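Local coordinates for fatty acyl CoA synthetase FADD13 (FATTY-ACYL-CoA SYNTHETASE) (Mycobacterium tuberculosis, PDB 3R44), which belongs to the ANL superfamily, with an AMP-binding enzyme domain followed by a smaller C-terminal domain, at residues 20-25 and 47-52. Numbering follows the deposited sequence.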
loop_
_atom_site.group_PDB
_atom_site.type_symbol
_atom_site.label_atom_id
_atom_site.label_comp_id
_atom_site.label_asym_id
_atom_site.label_seq_id
_atom_site.Cartn_x
_atom_site.Cartn_y
_atom_site.Cartn_z
ATOM N N TRP A 20 3.652 18.373 14.599
ATOM C CA TRP A 20 4.378 18.763 15.823
ATOM C C TRP A 20 5.409 17.719 16.144
ATOM O O TRP A 20 6.538 18.013 16.625
ATOM C CB TRP A 20 3.407 18.957 17.028
ATOM C CG TRP A 20 4.019 19.740 18.102
ATOM C CD1 TRP A 20 4.386 19.312 19.329
ATOM C CD2 TRP A 20 4.351 21.134 18.036
ATOM N NE1 TRP A 20 4.951 20.340 20.036
ATOM C CE2 TRP A 20 4.934 21.477 19.267
ATOM C CE3 TRP A 20 4.206 22.124 17.051
ATOM C CZ2 TRP A 20 5.357 22.790 19.556
ATOM C CZ3 TRP A 20 4.628 23.443 17.342
ATOM C CH2 TRP A 20 5.182 23.754 18.583
ATOM N N MET A 21 5.065 16.473 15.822
ATOM C CA MET A 21 6.046 15.410 15.963
ATOM C C MET A 21 7.317 15.675 15.173
ATOM O O MET A 21 8.452 15.414 15.651
ATOM C CB MET A 21 5.472 14.018 15.653
ATOM C CG MET A 21 6.409 12.917 15.992
ATOM S SD MET A 21 5.828 11.274 15.493
ATOM C CE MET A 21 6.033 11.540 13.694
ATOM N N LEU A 22 7.179 16.135 13.960
ATOM C CA LEU A 22 8.346 16.504 13.191
ATOM C C LEU A 22 9.146 17.593 13.904
ATOM O O LEU A 22 10.396 17.556 13.910
ATOM C CB LEU A 22 7.942 16.986 11.798
ATOM C CG LEU A 22 9.031 17.540 10.884
ATOM C CD1 LEU A 22 10.089 16.346 10.573
ATOM C CD2 LEU A 22 8.540 18.216 9.568
ATOM N N ARG A 23 8.457 18.584 14.431
ATOM C CA ARG A 23 9.140 19.656 15.166
ATOM C C ARG A 23 9.917 19.101 16.361
ATOM O O ARG A 23 11.016 19.536 16.653
ATOM C CB ARG A 23 8.171 20.755 15.588
ATOM C CG ARG A 23 8.867 21.890 16.206
ATOM C CD ARG A 23 7.950 22.637 17.109
ATOM N NE ARG A 23 8.559 23.925 17.496
ATOM C CZ ARG A 23 9.170 24.159 18.649
ATOM N NH1 ARG A 23 9.281 23.190 19.571
ATOM N NH2 ARG A 23 9.662 25.379 18.891
ATOM N N GLN A 24 9.350 18.116 17.025
ATOM C CA GLN A 24 10.000 17.491 18.173
ATOM C C GLN A 24 11.228 16.706 17.720
ATOM O O GLN A 24 12.270 16.784 18.368
ATOM C CB GLN A 24 9.032 16.630 18.931
ATOM C CG GLN A 24 7.992 17.446 19.668
ATOM C CD GLN A 24 6.929 16.613 20.325
ATOM O OE1 GLN A 24 6.625 15.522 19.883
ATOM N NE2 GLN A 24 6.348 17.139 21.401
ATOM N N ARG A 25 11.156 16.050 16.556
ATOM C CA ARG A 25 12.360 15.336 16.020
ATOM C C ARG A 25 13.413 16.364 15.654
ATOM O O ARG A 25 14.595 16.174 15.938
ATOM C CB ARG A 25 12.013 14.414 14.874
ATOM C CG ARG A 25 13.225 13.796 14.187
ATOM C CD ARG A 25 14.211 13.065 15.059
ATOM N NE ARG A 25 13.622 11.931 15.701
ATOM C CZ ARG A 25 14.185 11.264 16.677
ATOM N NH1 ARG A 25 15.356 11.646 17.136
ATOM N NH2 ARG A 25 13.568 10.223 17.210
ATOM N N ALA A 47 16.094 19.879 11.211
ATOM C CA ALA A 47 15.764 21.314 11.408
ATOM C C ALA A 47 15.349 21.969 10.070
ATOM O O ALA A 47 14.369 22.737 10.016
ATOM C CB ALA A 47 16.929 22.081 12.061
ATOM N N GLN A 48 16.054 21.654 8.987
ATOM C CA GLN A 48 15.660 22.208 7.661
ATOM C C GLN A 48 14.334 21.662 7.162
ATOM O O GLN A 48 13.516 22.408 6.593
ATOM C CB GLN A 48 16.721 21.992 6.594
ATOM C CG GLN A 48 18.043 22.618 6.979
ATOM C CD GLN A 48 19.175 22.220 6.051
ATOM O OE1 GLN A 48 19.443 21.023 5.800
ATOM N NE2 GLN A 48 19.877 23.219 5.560
ATOM N N MET A 49 14.093 20.381 7.411
ATOM C CA MET A 49 12.868 19.811 6.961
ATOM C C MET A 49 11.686 20.469 7.724
ATOM O O MET A 49 10.641 20.761 7.123
ATOM C CB MET A 49 12.854 18.310 7.194
ATOM C CG MET A 49 11.646 17.690 6.533
ATOM S SD MET A 49 11.989 15.989 6.125
ATOM C CE MET A 49 11.317 15.243 7.571
ATOM N N ASN A 50 11.829 20.618 9.048
ATOM C CA ASN A 50 10.794 21.264 9.841
ATOM C C ASN A 50 10.546 22.701 9.312
ATOM O O ASN A 50 9.386 23.140 9.152
ATOM C CB ASN A 50 11.100 21.292 11.349
ATOM C CG ASN A 50 9.932 21.776 12.147
ATOM O OD1 ASN A 50 8.849 21.159 12.116
ATOM N ND2 ASN A 50 10.066 22.949 12.742
ATOM N N ALA A 51 11.621 23.436 9.002
ATOM C CA ALA A 51 11.488 24.793 8.460
ATOM C C ALA A 51 10.781 24.805 7.110
ATOM O O ALA A 51 9.922 25.615 6.864
ATOM C CB ALA A 51 12.836 25.470 8.361
ATOM N N LEU A 52 11.048 23.840 6.264
ATOM C CA LEU A 52 10.347 23.799 4.990
ATOM C C LEU A 52 8.868 23.412 5.189
ATOM O O LEU A 52 8.006 23.899 4.464
ATOM C CB LEU A 52 10.965 22.779 4.051
ATOM C CG LEU A 52 10.375 22.654 2.663
ATOM C CD1 LEU A 52 10.361 23.968 1.925
ATOM C CD2 LEU A 52 11.255 21.674 1.829
#
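Leu22 and Met49 make the apolar half of this contact between helices 18-28 and 46-62, near the start of the AMP-binding enzyme family region; the axes of segments 20-25 and 47-52 run roughly antiparallel (150°) and come within 8.9 Å. The two side chains cross at about a right angle; the Met49 chain bends at chi3 (94°) and brings CE to 3.4 Å from Leu22 CD1, tighter than usual for two carbons. The other branch of Leu22, CD2, rests on Asn50 CA at 3.8 Å. Helix 79-91 packs over this pair through Tyr86.

The polar half centres on the buried amide of Asn50. With CG anti to the backbone N (chi1 -172°), it reaches across to helix 18-28: OD1 lies 3.4 Å from Arg23 CA, and ND2 sits alongside the side chain, 3.8 Å from Arg23 CG. The amide's hydrogen bonds go elsewhere: OD1 to Lys90 NZ, also on helix 79-91, and ND2 to Glu162 OE2, which forms a long, weak ion pair with Arg23 NE. Between segments 20-25 and 47-52 the contact therefore rests on van der Waals packing, part of it against an amide whose outside bonds satisfy both polar atoms and probably fix its rotation.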